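Long-range contact in nucleocapsid protein (Sin Nombre virus, PDB 2IC6), which probably encapsidates the viral RNA genome and carries an antiparallel coiled coil at its N terminus: residues S5-V10 with A69-A74. The protein carries 1 engineered substitution. Residues are numbered along the deposited sequence; the frame is centred on the assembly and turned at random. Where two conformers were deposited one is given.
Sequences STLKEV and ADLIAA
Leu71 meets three side chains of segment 5-10: Leu7, Thr6 and Val10. At its root, CB lies against both CG and CD1 of Leu7, with Leu71 CB to Leu7 CD1 at 3.8 Å. The two leucines pass alongside each other, running in opposite directions. From CB the chain of Leu71 continues with CG anti to its carbonyl carbon (chi1 -74°). The branch that then reaches over to helix 6-37 is CD1. It meets CG2 of Val10 tip to tip, Leu71 CD1 to Val10 CG2 being 3.7 Å. The same methyl also touches Thr6, more loosely, with Leu71 CD1 4.1 Å from Thr6 CG2. Here the two side chains cross at about a right angle. The CG2 of Thr6 stands anti to its backbone N, and this methyl faces Leu71.

The contact joins the start of helix 6-37 to the end of helix 41-74. These two helices form an intramolecular antiparallel coiled coil, a helical hairpin. The axes of the short segments approach to 10.3 Å, with their N-to-C directions at 159° to each other. Leu7 and Leu71 set the register, with Leu7 CA to Leu71 CA at 6.7 Å.

Leu7 has a second partner on its other branch. Leu7 CD2 packs on Ile72, 3.7 Å from Ile72 CG1. Leu7 thus spans two consecutive residues of helix 41-74. About one turn before Leu71 and Ile72 on that helix, Leu68 touches both Leu7 and Val10.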
ATOM      1  N   SER A   5      23.961  -4.919   3.550  1.00 30.51           N
ATOM      2  CA  SER A   5      23.374  -5.045   4.915  1.00 26.92           C
ATOM      3  C   SER A   5      22.121  -4.310   5.383  1.00 23.11           C
ATOM      4  O   SER A   5      21.088  -4.522   4.788  1.00 19.43           O
ATOM      5  CB  SER A   5      24.012  -6.046   5.835  1.00 30.06           C
ATOM      6  OG  SER A   5      23.072  -7.090   6.059  1.00 34.63           O
ATOM      7  N   THR A   6      22.163  -3.399   6.361  1.00 22.20           N
ATOM      8  CA  THR A   6      20.940  -2.725   6.820  1.00 20.02           C
ATOM      9  C   THR A   6      20.206  -1.966   5.692  1.00 16.28           C
ATOM     10  O   THR A   6      18.958  -2.035   5.575  1.00 16.79           O
ATOM     11  CB  THR A   6      21.193  -1.813   8.002  1.00 20.76           C
ATOM     12  OG1 THR A   6      21.611  -2.630   9.110  1.00 25.91           O
ATOM     13  CG2 THR A   6      19.937  -1.023   8.345  1.00 24.64           C
ATOM     14  N   LEU A   7      20.926  -1.169   4.920  1.00 15.19           N
ATOM     15  CA  LEU A   7      20.303  -0.411   3.844  1.00 14.46           C
ATOM     16  C   LEU A   7      19.690  -1.340   2.819  1.00 13.18           C
ATOM     17  O   LEU A   7      18.607  -1.069   2.298  1.00 13.60           O
ATOM     18  CB  LEU A   7      21.235   0.596   3.151  1.00 13.65           C
ATOM     19  CG  LEU A   7      21.474   1.908   3.925  1.00 14.02           C
ATOM     20  CD1 LEU A   7      22.282   1.758   5.194  1.00 16.79           C
ATOM     21  CD2 LEU A   7      22.106   2.915   2.974  1.00 15.68           C
ATOM     22  N   LYS A   8      20.378  -2.429   2.463  1.00 13.99           N
ATOM     23  CA  LYS A   8      19.796  -3.360   1.507  1.00 14.15           C
ATOM     24  C   LYS A   8      18.524  -3.991   2.095  1.00 14.34           C
ATOM     25  O   LYS A   8      17.552  -4.205   1.342  1.00 15.11           O
ATOM     26  CB  LYS A   8      20.815  -4.442   1.123  1.00 14.74           C
ATOM     27  CG  LYS A   8      20.327  -5.553   0.246  1.00 16.46           C
ATOM     28  CD  LYS A   8      19.710  -5.125  -1.055  1.00 19.98           C
ATOM     29  CE  LYS A   8      19.507  -6.318  -2.019  1.00 20.55           C
ATOM     30  NZ  LYS A   8      18.597  -5.927  -3.139  1.00 20.21           N
ATOM     31  N   GLU A   9      18.512  -4.292   3.402  1.00 14.56           N
ATOM     32  CA  GLU A   9      17.326  -4.882   4.006  1.00 16.97           C
ATOM     33  C   GLU A   9      16.136  -3.956   3.866  1.00 14.51           C
ATOM     34  O   GLU A   9      15.025  -4.406   3.542  1.00 14.73           O
ATOM     35  CB  GLU A   9      17.606  -5.215   5.470  1.00 17.25           C
ATOM     36  CG  GLU A   9      18.372  -6.442   5.602  1.00 25.02           C
ATOM     37  CD  GLU A   9      18.665  -6.835   7.041  1.00 25.87           C
ATOM     38  OE1 GLU A   9      19.503  -7.768   7.163  1.00 35.02           O
ATOM     39  OE2 GLU A   9      18.132  -6.244   8.037  1.00 29.52           O
ATOM     40  N   VAL A  10      16.348  -2.686   4.130  1.00 12.88           N
ATOM     41  CA  VAL A  10      15.290  -1.683   4.019  1.00 13.68           C
ATOM     42  C   VAL A  10      14.845  -1.581   2.583  1.00 12.77           C
ATOM     43  O   VAL A  10      13.644  -1.540   2.299  1.00 13.15           O
ATOM     44  CB  VAL A  10      15.692  -0.318   4.643  1.00 13.03           C
ATOM     45  CG1 VAL A  10      14.585   0.730   4.454  1.00 15.44           C
ATOM     46  CG2 VAL A  10      16.012  -0.508   6.174  1.00 16.55           C
ATOM     47  N   ALA A  69      16.222   7.234   3.503  1.00 11.72           N
ATOM     48  CA  ALA A  69      16.841   8.502   3.204  1.00 12.19           C
ATOM     49  C   ALA A  69      17.847   8.864   4.311  1.00 12.30           C
ATOM     50  O   ALA A  69      18.982   9.293   4.034  1.00 14.16           O
ATOM     51  CB  ALA A  69      15.857   9.546   2.984  1.00 13.63           C
ATOM     52  N   ASP A  70      17.448   8.733   5.559  1.00 12.04           N
ATOM     53  CA  ASP A  70      18.319   9.034   6.677  1.00 12.65           C
ATOM     54  C   ASP A  70      19.447   7.992   6.838  1.00 12.70           C
ATOM     55  O   ASP A  70      20.608   8.354   7.162  1.00 15.38           O
ATOM     56  CB  ASP A  70      17.582   9.214   7.987  0.70 12.60           C
ATOM     57  CG  ASP A  70      17.329  10.649   8.266  0.70 16.28           C
ATOM     58  OD1 ASP A  70      16.190  10.993   8.292  0.70 20.19           O
ATOM     59  OD2 ASP A  70      18.294  11.466   8.409  0.70 20.69           O
ATOM     60  N   LEU A  71      19.221   6.732   6.570  1.00 12.66           N
ATOM     61  CA  LEU A  71      20.291   5.737   6.571  1.00 13.34           C
ATOM     62  C   LEU A  71      21.390   6.115   5.557  1.00 13.95           C
ATOM     63  O   LEU A  71      22.593   6.044   5.846  1.00 15.34           O
ATOM     64  CB  LEU A  71      19.757   4.332   6.252  1.00 12.62           C
ATOM     65  CG  LEU A  71      18.963   3.642   7.364  1.00 13.13           C
ATOM     66  CD1 LEU A  71      18.210   2.413   6.797  1.00 14.52           C
ATOM     67  CD2 LEU A  71      19.859   3.242   8.527  1.00 13.23           C
ATOM     68  N   ILE A  72      20.965   6.520   4.364  1.00 13.91           N
ATOM     69  CA  ILE A  72      21.888   6.947   3.297  1.00 14.33           C
ATOM     70  C   ILE A  72      22.649   8.185   3.772  1.00 15.12           C
ATOM     71  O   ILE A  72      23.871   8.258   3.634  1.00 16.52           O
ATOM     72  CB  ILE A  72      21.128   7.196   1.977  1.00 14.30           C
ATOM     73  CG1 ILE A  72      20.647   5.877   1.390  1.00 14.74           C
ATOM     74  CG2 ILE A  72      22.045   7.965   0.975  1.00 16.10           C
ATOM     75  CD1 ILE A  72      19.555   5.994   0.290  1.00 15.63           C
ATOM     76  N   ALA A  73      21.957   9.201   4.282  1.00 14.54           N
ATOM     77  CA  ALA A  73      22.631  10.438   4.665  1.00 16.38           C
ATOM     78  C   ALA A  73      23.710  10.161   5.723  1.00 16.32           C
ATOM     79  O   ALA A  73      24.804  10.720   5.700  1.00 19.74           O
ATOM     80  CB  ALA A  73      21.616  11.433   5.194  1.00 18.16           C
ATOM     81  N   ALA A  74      23.445   9.220   6.630  1.00 16.53           N
ATOM     82  CA  ALA A  74      24.368   8.958   7.702  1.00 17.04           C
ATOM     83  C   ALA A  74      25.567   8.261   7.119  1.00 18.90           C
ATOM     84  O   ALA A  74      26.669   8.551   7.504  1.00 22.32           O
ATOM     85  CB  ALA A  74      23.702   8.104   8.793  1.00 17.17           C
TER